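Local coordinates for protein peptidase S8 and S53, subtilisin, kexin, sedolisin (Mycobacterium smegmatis, PDB 4KG7) that probably cleaves peptide bonds as MycP3, a membrane-associated subtilisin-like serine protease of the type VII (ESX-3) secretion system, at residues 49-53 against 286-290; 175-179 against 322-326; 192-196 against 251-255; 241-246 against 278-282; 348-354 against 365-369. One frame throughout, in Å; residues are numbered along the deposited sequence. Where two conformers were deposited one is given.

Contact 1 (49-53 against 286-290); sequences NQLAL and PGENI
Asn49 meets the loop 286-290 with its whole side chain, and it illustrates how one amide can pin a helix to a turn of irregular backbone. With chi1 at -61° its CG stands anti to the carbonyl carbon, and the amide is carried out from the helix into the bend of the loop. There ND2 donates to Glu288 O at 2.8 Å. The bond is nearly straight, 166° at the hydrogen, and the donor lies almost along the C=O axis while the acceptor stays in the amide plane. On the other branch, a water lies 2.8 Å from Asn49 OD1 and accepts from Glu288 N at 3.0 Å. The direct bond and the water together fix the rotation of the amide, which spans both backbone polar groups of Glu288.

Apolar groups flank the amide. Asn49 and the Pro286 ring slide past each other in opposite senses, with OD1 coming 3.4 Å from Pro286 CB, and Ile290 bends its CD1 back to within 3.8 Å of Asn49 ND2. One turn on, Leu53 points its branched end at the ring, both methyls meeting the CD corner: CD2 lies 3.9 Å from Pro286 CD. Ala52 brushes CG more loosely. Glu288 turns its carboxylate away from the helix, toward Ser272.

Tyr324 of helix 318-335 underlies Asn49, Leu53 and Pro286 together, so the short helix 48-53 is seated on the loop leaving strand 281-286, the outermost strand on that side of the parallel sheet.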
# COMPACT_ATOMS: atom_id res chain seq x y z
N ASN A 49 -10.00 11.75 9.14
CA ASN A 49 -8.79 11.44 8.41
C ASN A 49 -8.59 12.36 7.20
O ASN A 49 -7.46 12.73 6.88
CB ASN A 49 -8.81 9.97 7.96
CG ASN A 49 -8.87 9.01 9.13
OD1 ASN A 49 -8.20 9.22 10.12
ND2 ASN A 49 -9.58 7.92 8.97
N GLN A 50 -9.68 12.70 6.51
CA GLN A 50 -9.58 13.65 5.40
C GLN A 50 -9.16 15.02 5.95
O GLN A 50 -8.29 15.69 5.37
CB GLN A 50 -10.90 13.76 4.61
CG GLN A 50 -10.80 14.94 3.66
CD GLN A 50 -11.98 15.14 2.73
OE1 GLN A 50 -12.54 14.19 2.21
NE2 GLN A 50 -12.31 16.40 2.49
N LEU A 51 -9.77 15.43 7.07
CA LEU A 51 -9.49 16.74 7.65
C LEU A 51 -8.03 16.85 8.11
O LEU A 51 -7.36 17.89 7.91
CB LEU A 51 -10.48 17.05 8.78
CG LEU A 51 -11.96 17.08 8.37
CD1 LEU A 51 -12.84 17.19 9.61
CD2 LEU A 51 -12.29 18.20 7.41
N ALA A 52 -7.51 15.74 8.64
CA ALA A 52 -6.10 15.68 9.02
C ALA A 52 -5.15 15.97 7.84
O ALA A 52 -4.06 16.54 8.01
CB ALA A 52 -5.80 14.30 9.58
N LEU A 53 -5.56 15.55 6.65
CA LEU A 53 -4.77 15.70 5.44
C LEU A 53 -5.04 16.99 4.69
O LEU A 53 -4.35 17.28 3.71
CB LEU A 53 -5.06 14.52 4.52
CG LEU A 53 -4.55 13.16 5.03
CD1 LEU A 53 -5.22 12.06 4.21
CD2 LEU A 53 -3.04 13.09 4.96
N PRO A 286 -3.00 8.65 7.80
CA PRO A 286 -4.06 8.07 8.65
C PRO A 286 -4.34 6.61 8.37
O PRO A 286 -4.48 6.22 7.20
CB PRO A 286 -5.26 8.96 8.36
CG PRO A 286 -4.61 10.28 8.01
CD PRO A 286 -3.48 9.85 7.12
N GLY A 287 -4.44 5.82 9.44
CA GLY A 287 -4.69 4.38 9.33
C GLY A 287 -5.79 3.83 10.24
O GLY A 287 -5.95 2.62 10.33
N GLU A 288 -6.63 4.69 10.81
CA GLU A 288 -7.65 4.28 11.79
C GLU A 288 -9.04 4.75 11.37
O GLU A 288 -9.20 5.83 10.84
CB GLU A 288 -7.32 4.81 13.18
CG GLU A 288 -6.00 4.32 13.70
CD GLU A 288 -5.68 4.81 15.09
OE1 GLU A 288 -6.60 5.20 15.87
OE2 GLU A 288 -4.46 4.81 15.41
N ASN A 289 -10.06 3.95 11.68
CA ASN A 289 -11.47 4.32 11.42
C ASN A 289 -11.68 4.73 9.97
O ASN A 289 -12.34 5.73 9.67
CB ASN A 289 -11.92 5.44 12.35
CG ASN A 289 -11.73 5.08 13.81
OD1 ASN A 289 -12.28 4.09 14.27
ND2 ASN A 289 -10.86 5.82 14.51
N ILE A 290 -11.14 3.92 9.08
CA ILE A 290 -11.17 4.24 7.67
C ILE A 290 -12.58 4.08 7.10
O ILE A 290 -13.28 3.12 7.45
CB ILE A 290 -10.14 3.34 6.94
CG1 ILE A 290 -8.70 3.63 7.43
CG2 ILE A 290 -10.35 3.38 5.45
CD1 ILE A 290 -8.18 4.99 7.07
O HOH W 1 -6.39 7.57 11.53

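Contact 2 (175-179 against 322-326); sequences VINIS and AAYVS
Asn177 and Ser326 meet where the central helix of the subtilisin fold, 318-335, lies against the middle of its parallel sheet. Strand 175-178 and helix segment 322-326 run antiparallel, at 175°, with axes 8.3 Å apart, a close approach allowed by the small residues on the helix. The contact is buried throughout, so the contrast is between a tight centre and looser flanks.

At the centre, Asn177 points its side chain at the helix, CG anti to the backbone N with chi1 at -174°. Its amide is thereby pushed between Ala322, Ala323 and Ser326, and its CB sits 3.3 Å from Ser326 OG. Which end of the amide faces that hydroxyl is uncertain. The helix itself is regular here, Ser326 N donating to Ala322 O at 2.9 Å.

On one flank the contact is purely van der Waals: Val175 lays CG1 beside the serine, 3.9 Å from Ser326 CB. Ile176 and Ile178 turn to the other face of the sheet, where Ile178 meets Pro252, while Val108 and Ile112 of helix 104-113 also touch Asn177.

The other flank reaches the predicted charge relay system, since the same helix carries Ser319 near its start and Ser179 touches Asp73. Here Ser179 OG is hydrogen-bonded to the backbone oxygen of Ser319, and toward the helix segment it merely rests on a methyl, 3.8 Å from Ala322 CB.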
# COMPACT_ATOMS: atom_id res chain seq x y z
N VAL A 175 2.56 5.69 -10.17
CA VAL A 175 2.59 5.39 -8.74
C VAL A 175 2.14 3.95 -8.66
O VAL A 175 1.20 3.56 -9.36
CB VAL A 175 1.62 6.30 -7.93
CG1 VAL A 175 1.67 5.97 -6.46
CG2 VAL A 175 1.95 7.78 -8.17
N ILE A 176 2.82 3.14 -7.84
CA ILE A 176 2.48 1.74 -7.66
C ILE A 176 2.25 1.54 -6.15
O ILE A 176 3.17 1.73 -5.34
CB ILE A 176 3.62 0.83 -8.15
CG1 ILE A 176 3.77 0.95 -9.66
CG2 ILE A 176 3.33 -0.63 -7.78
CD1 ILE A 176 5.00 0.26 -10.25
N ASN A 177 1.03 1.17 -5.79
CA ASN A 177 0.59 1.01 -4.42
C ASN A 177 0.57 -0.45 -4.00
O ASN A 177 -0.09 -1.28 -4.65
CB ASN A 177 -0.80 1.63 -4.23
CG ASN A 177 -1.22 1.63 -2.78
OD1 ASN A 177 -0.93 2.54 -2.03
ND2 ASN A 177 -1.87 0.57 -2.37
N ILE A 178 1.27 -0.75 -2.90
CA ILE A 178 1.38 -2.10 -2.38
C ILE A 178 0.95 -2.05 -0.91
O ILE A 178 1.76 -1.89 -0.00
CB ILE A 178 2.81 -2.67 -2.55
CG1 ILE A 178 3.31 -2.52 -3.99
CG2 ILE A 178 2.90 -4.11 -2.08
CD1 ILE A 178 4.78 -2.78 -4.20
N SER A 179 -0.37 -2.19 -0.70
CA SER A 179 -0.92 -2.11 0.65
C SER A 179 -0.88 -3.43 1.43
O SER A 179 -1.06 -3.42 2.67
CB SER A 179 -2.34 -1.58 0.60
OG SER A 179 -2.36 -0.19 0.37
N ALA A 322 -0.88 3.65 3.45
CA ALA A 322 -0.17 3.60 2.15
C ALA A 322 -1.03 4.14 1.03
O ALA A 322 -0.58 4.91 0.19
CB ALA A 322 0.26 2.17 1.84
N ALA A 323 -2.31 3.76 1.04
CA ALA A 323 -3.22 4.21 0.00
C ALA A 323 -3.30 5.72 -0.03
O ALA A 323 -3.22 6.34 -1.09
CB ALA A 323 -4.59 3.60 0.21
N TYR A 324 -3.44 6.33 1.13
CA TYR A 324 -3.44 7.80 1.20
C TYR A 324 -2.18 8.38 0.59
O TYR A 324 -2.26 9.35 -0.17
CB TYR A 324 -3.58 8.26 2.65
CG TYR A 324 -4.99 8.29 3.18
CD1 TYR A 324 -5.98 9.07 2.55
CD2 TYR A 324 -5.33 7.68 4.40
CE1 TYR A 324 -7.26 9.14 3.03
CE2 TYR A 324 -6.62 7.75 4.88
CZ TYR A 324 -7.58 8.51 4.22
OH TYR A 324 -8.85 8.62 4.73
N VAL A 325 -1.01 7.84 0.94
CA VAL A 325 0.21 8.34 0.40
C VAL A 325 0.30 8.19 -1.12
O VAL A 325 0.77 9.09 -1.80
CB VAL A 325 1.44 7.75 1.11
CG1 VAL A 325 2.75 8.18 0.43
CG2 VAL A 325 1.45 8.19 2.56
N SER A 326 -0.12 7.05 -1.65
CA SER A 326 -0.20 6.89 -3.10
C SER A 326 -1.08 7.95 -3.76
O SER A 326 -0.76 8.48 -4.83
CB SER A 326 -0.69 5.51 -3.45
OG SER A 326 0.33 4.57 -3.16

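Contact 3 (192-196 against 251-255); sequences QSVLG and IPSWW
Gln192 OE1 is gripped by two indole N-H groups, one amide oxygen tying consecutive aromatic residues to the start of a helix. Trp254 NE1 donates to it at 2.9 Å along a fairly straight line, 163°, with the oxygen in the plane of the indole. Trp255 NE1 donates to it also at 2.9 Å, but the bond is more bent, 139°, and the oxygen is somewhat tilted from that ring's plane. Both donors approach from the same face of the amide, and the Trp254 donor stands well above the carbonyl plane, off the lone pairs.

An extended chain beyond CG brings the glutamine amide this far. Its NE2 then settles against Ile251, 3.4 Å from CD1, and the amide and Trp254 ring planes lie 64° apart. Gln192 CB lies at the edge of the Trp255 ring.

One face of that ring is covered by Gly196, whose CA sits 3.5 Å from the centroid of the six-membered ring in a CH-pi contact. Leu195 closes the apolar side, with CD2 3.6 Å from Ile251 CG2.

Gln192 occupies the N-cap position of helix 193-205, and Pro252 to Trp255, after a cis peptide bond, form a type I turn. The helix links strands 175-178 and 209-213 in a beta-alpha-beta crossover of the subtilisin fold, and this contact fastens its beginning to the loop behind strand 248-251.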
# COMPACT_ATOMS: atom_id res chain seq x y z
N GLN A 192 15.98 -12.35 -1.98
CA GLN A 192 14.92 -11.66 -2.70
C GLN A 192 15.49 -10.91 -3.88
O GLN A 192 14.97 -9.84 -4.26
CB GLN A 192 14.23 -10.67 -1.78
CG GLN A 192 13.54 -11.32 -0.61
CD GLN A 192 12.85 -10.31 0.27
OE1 GLN A 192 12.59 -9.18 -0.14
NE2 GLN A 192 12.52 -10.73 1.50
N SER A 193 16.54 -11.44 -4.49
CA SER A 193 17.18 -10.75 -5.61
C SER A 193 16.20 -10.42 -6.76
O SER A 193 16.30 -9.38 -7.37
CB SER A 193 18.37 -11.55 -6.14
OG SER A 193 17.98 -12.87 -6.46
N VAL A 194 15.27 -11.31 -7.06
CA VAL A 194 14.34 -11.08 -8.17
C VAL A 194 13.37 -9.94 -7.83
O VAL A 194 13.07 -9.08 -8.65
CB VAL A 194 13.61 -12.37 -8.60
CG1 VAL A 194 12.57 -12.07 -9.67
CG2 VAL A 194 14.63 -13.36 -9.13
N LEU A 195 12.85 -9.96 -6.61
CA LEU A 195 11.97 -8.87 -6.17
C LEU A 195 12.72 -7.54 -6.13
O LEU A 195 12.20 -6.51 -6.59
CB LEU A 195 11.37 -9.21 -4.77
CG LEU A 195 10.45 -8.14 -4.16
CD1 LEU A 195 9.24 -7.80 -5.04
CD2 LEU A 195 9.99 -8.58 -2.78
N GLY A 196 13.91 -7.55 -5.56
CA GLY A 196 14.74 -6.36 -5.60
C GLY A 196 14.94 -5.84 -7.01
O GLY A 196 14.81 -4.65 -7.27
N ILE A 251 8.11 -6.85 3.95
CA ILE A 251 8.34 -6.98 2.51
C ILE A 251 7.13 -6.39 1.77
O ILE A 251 5.98 -6.77 2.03
CB ILE A 251 8.54 -8.46 2.13
CG1 ILE A 251 9.67 -9.12 2.96
CG2 ILE A 251 8.84 -8.62 0.67
CD1 ILE A 251 9.51 -10.60 3.14
N PRO A 252 7.36 -5.52 0.77
CA PRO A 252 8.63 -5.06 0.22
C PRO A 252 9.25 -3.80 0.85
O PRO A 252 10.23 -3.26 0.33
CB PRO A 252 8.24 -4.79 -1.24
CG PRO A 252 6.89 -4.17 -1.11
CD PRO A 252 6.22 -4.97 -0.01
N SER A 253 8.70 -3.33 1.97
CA SER A 253 9.22 -2.11 2.63
C SER A 253 10.71 -2.07 2.83
O SER A 253 11.32 -1.01 2.73
CB SER A 253 8.55 -1.88 3.99
OG SER A 253 7.26 -1.34 3.84
N TRP A 254 11.33 -3.21 3.16
CA TRP A 254 12.76 -3.16 3.46
C TRP A 254 13.62 -2.86 2.25
O TRP A 254 14.78 -2.53 2.41
CB TRP A 254 13.20 -4.39 4.22
CG TRP A 254 13.44 -5.59 3.40
CD1 TRP A 254 12.68 -6.07 2.37
CD2 TRP A 254 14.52 -6.49 3.57
NE1 TRP A 254 13.25 -7.23 1.88
CE2 TRP A 254 14.37 -7.51 2.61
CE3 TRP A 254 15.60 -6.54 4.46
CZ2 TRP A 254 15.27 -8.58 2.50
CZ3 TRP A 254 16.51 -7.60 4.35
CH2 TRP A 254 16.33 -8.60 3.37
N TRP A 255 13.03 -2.89 1.05
CA TRP A 255 13.76 -2.59 -0.18
C TRP A 255 13.94 -1.09 -0.40
O TRP A 255 13.59 -0.55 -1.44
CB TRP A 255 13.11 -3.30 -1.40
CG TRP A 255 13.60 -4.68 -1.58
CD1 TRP A 255 12.94 -5.86 -1.31
CD2 TRP A 255 14.89 -5.05 -2.03
NE1 TRP A 255 13.75 -6.93 -1.61
CE2 TRP A 255 14.96 -6.46 -2.06
CE3 TRP A 255 15.99 -4.31 -2.47
CZ2 TRP A 255 16.11 -7.14 -2.45
CZ3 TRP A 255 17.13 -4.99 -2.87
CH2 TRP A 255 17.18 -6.38 -2.86

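Contact 4 (241-246 against 278-282); sequences RNWNGV and GPWVG
Arg241 offers two nitrogens to a single acceptor, Val281 O, and shows how a carbonyl can be held by two N-H groups of one side chain. NH2 makes the shorter and straighter bond, 2.9 Å to Val281 O and 160° at the hydrogen, in the carbonyl plane and on a lone pair. NH1 reaches that oxygen at 3.3 Å, tilted from the carbonyl plane. A bend at chi3 turns the guanidinium flat over Pro279 O, which lies 3.0 Å from Arg241 CZ, above the face, a closeness consistent with attraction to the charge. NE and NH2 have further hydrogen-bond partners beyond the two segments.

Asn242 OD1 takes a weak bond from Gly245 N, while Asn242 ND2 turns to Leu232 O. Asp239 receives the backbone N-H groups of Trp243 and Asn244, and Asn361 ND2 donates to Arg241 O.

The apolar half is a proline set on an indole. Pro279 CB stands 3.5 Å from the centroid of the Trp243 five-membered ring, over the face. Beyond it Trp280 turns its edge to the Trp243 face in an offset edge-to-face pair with planes at 71°. Val246 CG2 lies 3.6 Å from Pro279 CD.

Two type I turns, Trp243 to Val246 and Gly278 to Val281, are packed against each other, joining the loop between strands 209-213 and 248-251 of the subtilisin fold to the entry of strand 281-286, outermost in its parallel sheet.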
# COMPACT_ATOMS: atom_id res chain seq x y z
N ARG A 241 19.43 3.90 12.40
CA ARG A 241 18.04 3.40 12.41
C ARG A 241 17.89 1.99 12.93
O ARG A 241 16.76 1.49 13.03
CB ARG A 241 17.42 3.54 11.04
CG ARG A 241 17.52 4.99 10.59
CD ARG A 241 16.48 5.39 9.62
NE ARG A 241 15.13 5.14 10.11
CZ ARG A 241 14.05 5.36 9.37
NH1 ARG A 241 14.18 5.90 8.16
NH2 ARG A 241 12.86 5.06 9.86
N ASN A 242 19.00 1.37 13.27
CA ASN A 242 18.99 0.05 13.88
C ASN A 242 18.50 -1.05 12.95
O ASN A 242 17.69 -1.89 13.32
CB ASN A 242 18.18 0.04 15.19
CG ASN A 242 18.55 -1.12 16.09
OD1 ASN A 242 19.49 -1.87 15.79
ND2 ASN A 242 17.82 -1.29 17.19
N TRP A 243 19.05 -1.08 11.74
CA TRP A 243 18.93 -2.23 10.86
C TRP A 243 19.48 -3.48 11.53
O TRP A 243 18.95 -4.56 11.34
CB TRP A 243 19.67 -2.00 9.53
CG TRP A 243 18.95 -1.06 8.60
CD1 TRP A 243 19.04 0.30 8.57
CD2 TRP A 243 18.04 -1.42 7.55
NE1 TRP A 243 18.25 0.80 7.60
CE2 TRP A 243 17.63 -0.22 6.94
CE3 TRP A 243 17.55 -2.63 7.06
CZ2 TRP A 243 16.73 -0.19 5.85
CZ3 TRP A 243 16.64 -2.60 5.96
CH2 TRP A 243 16.26 -1.39 5.39
N ASN A 244 20.56 -3.33 12.30
CA ASN A 244 21.26 -4.50 12.89
C ASN A 244 20.33 -5.28 13.82
O ASN A 244 20.44 -6.51 13.95
CB ASN A 244 22.48 -4.06 13.69
CG ASN A 244 23.62 -3.54 12.82
OD1 ASN A 244 23.59 -3.62 11.59
ND2 ASN A 244 24.61 -2.98 13.47
N GLY A 245 19.43 -4.57 14.48
CA GLY A 245 18.52 -5.16 15.44
C GLY A 245 17.26 -5.76 14.87
O GLY A 245 16.46 -6.31 15.60
N VAL A 246 17.06 -5.69 13.55
CA VAL A 246 15.80 -6.17 12.97
C VAL A 246 15.59 -7.65 13.22
O VAL A 246 16.51 -8.45 13.01
CB VAL A 246 15.76 -5.88 11.46
CG1 VAL A 246 14.63 -6.63 10.78
CG2 VAL A 246 15.58 -4.38 11.27
N GLY A 278 10.11 -0.21 11.99
CA GLY A 278 11.26 -0.73 11.26
C GLY A 278 12.11 0.41 10.75
O GLY A 278 11.62 1.54 10.59
N PRO A 279 13.37 0.12 10.40
CA PRO A 279 14.35 1.14 9.98
C PRO A 279 14.10 1.68 8.58
O PRO A 279 14.75 2.65 8.19
CB PRO A 279 15.68 0.39 10.03
CG PRO A 279 15.29 -1.01 9.74
CD PRO A 279 13.99 -1.22 10.47
N TRP A 280 13.15 1.09 7.87
CA TRP A 280 12.77 1.45 6.50
C TRP A 280 11.64 2.45 6.43
O TRP A 280 11.39 3.01 5.37
CB TRP A 280 12.40 0.16 5.72
CG TRP A 280 11.56 -0.74 6.52
CD1 TRP A 280 10.25 -0.56 6.87
CD2 TRP A 280 12.00 -1.93 7.16
NE1 TRP A 280 9.85 -1.60 7.69
CE2 TRP A 280 10.91 -2.45 7.89
CE3 TRP A 280 13.20 -2.63 7.18
CZ2 TRP A 280 10.99 -3.64 8.62
CZ3 TRP A 280 13.29 -3.80 7.93
CH2 TRP A 280 12.20 -4.29 8.64
N VAL A 281 10.91 2.67 7.54
CA VAL A 281 9.69 3.50 7.51
C VAL A 281 10.07 4.93 7.15
O VAL A 281 10.96 5.53 7.78
CB VAL A 281 8.88 3.45 8.80
CG1 VAL A 281 7.63 4.32 8.65
CG2 VAL A 281 8.47 2.01 9.10
N GLY A 282 9.40 5.49 6.13
CA GLY A 282 9.75 6.80 5.59
C GLY A 282 8.74 7.92 5.80
O GLY A 282 9.09 9.11 5.76

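Contact 5 (348-354 against 365-369); sequences LTTTAQG and AGMVD
Gln353 and Met367 lie side by side and point the same way, beside the hydrogen bond that joins their backbones. That bond runs from Gln353 N to Met367 O, at 2.9 Å and 158°. The glutamine chain is extended beyond CG, whereas the methionine bends at chi3 (57°), and its CE comes up beside the glutamine amide, 3.4 Å from Gln353 CD. Asp369 is set differently: its side chain crosses that of Gln353 at about a right angle, with amide and carboxylate planes 70° apart, and CB presses on the backbone instead, 3.4 Å from Thr351 O.

Ala365 CB comes 3.3 Å from Thr349 O and faces the methyl of Ala352. Gly354 N makes a second, weak bond to Ala365 O. Beside it Gly366 adopts a positive phi, where a side chain would collide. Leu348 and Val368 make a looser apolar contact, 4.2 Å from CD2 to CG2.

One water donates to Leu348 O and Thr351 OG1 and accepts from Asp369 N; another joins Thr351 O to Asp369 OD2. Thr351 OG1 also bonds to Arg347 O in the last turn of helix 341-350.

Asp369 is the N-cap of helix 370-375, OD1 capping the backbone N of Ala372: a loop joining helix 341-350 to helix 370-375, in which segment 365-369, paired with strand 281-286 through Ala284, leads into the last helix of the modelled chain.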
# COMPACT_ATOMS: atom_id res chain seq x y z
N LEU A 348 7.69 14.49 -0.77
CA LEU A 348 6.73 13.97 0.19
C LEU A 348 7.35 13.91 1.57
O LEU A 348 6.71 14.29 2.58
CB LEU A 348 6.28 12.59 -0.25
CG LEU A 348 5.38 12.55 -1.50
CD1 LEU A 348 5.15 11.13 -1.93
CD2 LEU A 348 4.05 13.25 -1.26
N THR A 349 8.57 13.39 1.66
CA THR A 349 9.17 13.21 2.99
C THR A 349 9.66 14.53 3.58
O THR A 349 9.52 14.76 4.77
CB THR A 349 10.29 12.18 3.01
OG1 THR A 349 11.34 12.59 2.12
CG2 THR A 349 9.80 10.81 2.62
N THR A 350 10.23 15.41 2.77
CA THR A 350 10.81 16.65 3.32
C THR A 350 9.73 17.61 3.79
O THR A 350 10.00 18.50 4.61
CB THR A 350 11.71 17.34 2.28
OG1 THR A 350 10.95 17.79 1.19
CG2 THR A 350 12.75 16.41 1.80
N THR A 351 8.49 17.43 3.32
CA THR A 351 7.37 18.30 3.72
C THR A 351 6.41 17.66 4.71
O THR A 351 5.42 18.26 5.09
CB THR A 351 6.54 18.79 2.51
OG1 THR A 351 5.91 17.68 1.84
CG2 THR A 351 7.42 19.54 1.52
N ALA A 352 6.72 16.45 5.15
CA ALA A 352 5.84 15.76 6.12
C ALA A 352 5.94 16.45 7.49
O ALA A 352 6.88 17.23 7.74
CB ALA A 352 6.22 14.29 6.19
N GLN A 353 4.99 16.13 8.37
CA GLN A 353 4.80 16.91 9.60
C GLN A 353 5.95 16.81 10.58
O GLN A 353 6.18 17.75 11.33
CB GLN A 353 3.45 16.58 10.24
CG GLN A 353 2.36 17.06 9.29
CD GLN A 353 0.99 17.27 9.88
OE1 GLN A 353 0.70 16.85 11.00
NE2 GLN A 353 0.13 17.95 9.12
N GLY A 354 6.70 15.72 10.52
CA GLY A 354 7.86 15.53 11.39
C GLY A 354 9.20 15.55 10.66
O GLY A 354 10.19 14.98 11.14
N ALA A 365 9.31 10.28 8.39
CA ALA A 365 9.26 11.74 8.46
C ALA A 365 7.94 12.29 9.00
O ALA A 365 7.75 13.51 9.08
CB ALA A 365 9.58 12.33 7.07
N GLY A 366 7.03 11.42 9.40
CA GLY A 366 5.76 11.86 10.01
C GLY A 366 4.62 11.87 9.02
O GLY A 366 4.77 11.42 7.87
N MET A 367 3.48 12.39 9.45
CA MET A 367 2.28 12.38 8.60
C MET A 367 2.51 13.22 7.35
O MET A 367 2.96 14.36 7.40
CB MET A 367 1.03 12.89 9.34
CG MET A 367 -0.28 12.71 8.56
SD MET A 367 -1.65 13.12 9.65
CE MET A 367 -1.33 14.79 10.18
N VAL A 368 2.17 12.63 6.22
CA VAL A 368 2.22 13.33 4.94
C VAL A 368 1.40 14.60 5.02
O VAL A 368 0.35 14.66 5.70
CB VAL A 368 1.71 12.38 3.81
CG1 VAL A 368 0.24 12.03 3.95
CG2 VAL A 368 2.03 12.91 2.42
N ASP A 369 1.87 15.62 4.32
CA ASP A 369 1.22 16.94 4.34
C ASP A 369 1.00 17.35 2.89
O ASP A 369 1.89 17.96 2.28
CB ASP A 369 2.07 17.96 5.10
CG ASP A 369 1.38 19.30 5.27
OD1 ASP A 369 0.51 19.67 4.43
OD2 ASP A 369 1.75 20.02 6.23
O HOH W 2 4.27 15.62 2.86
O HOH W 3 4.38 19.83 7.00

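Overall arrangement
The five contacts show chemistry following position. Contacts 2, 3 and 4 are buried, contact 2 most central, some 4 Å from the chain's centre and relying on small residues without a clear direct bond; contacts 1 and 5 are partly buried and hold the waters. Contacts 1, 4 and 5 bind loop backbone by amide, guanidinium, main chain or water, whereas contact 3 joins an amide to two indoles. Contacts 4 and 1 take opposite ends of strand 281-286, and contact 5 pairs beside it through Ala365 and Gly282. Helix 318-335 unites contacts 1 and 2 by way of Tyr324, while Val368 of contact 5 touches Leu53 and Val325. Contacts 3 and 4 form one tryptophan-rich cluster, Trp254 packing on Trp280.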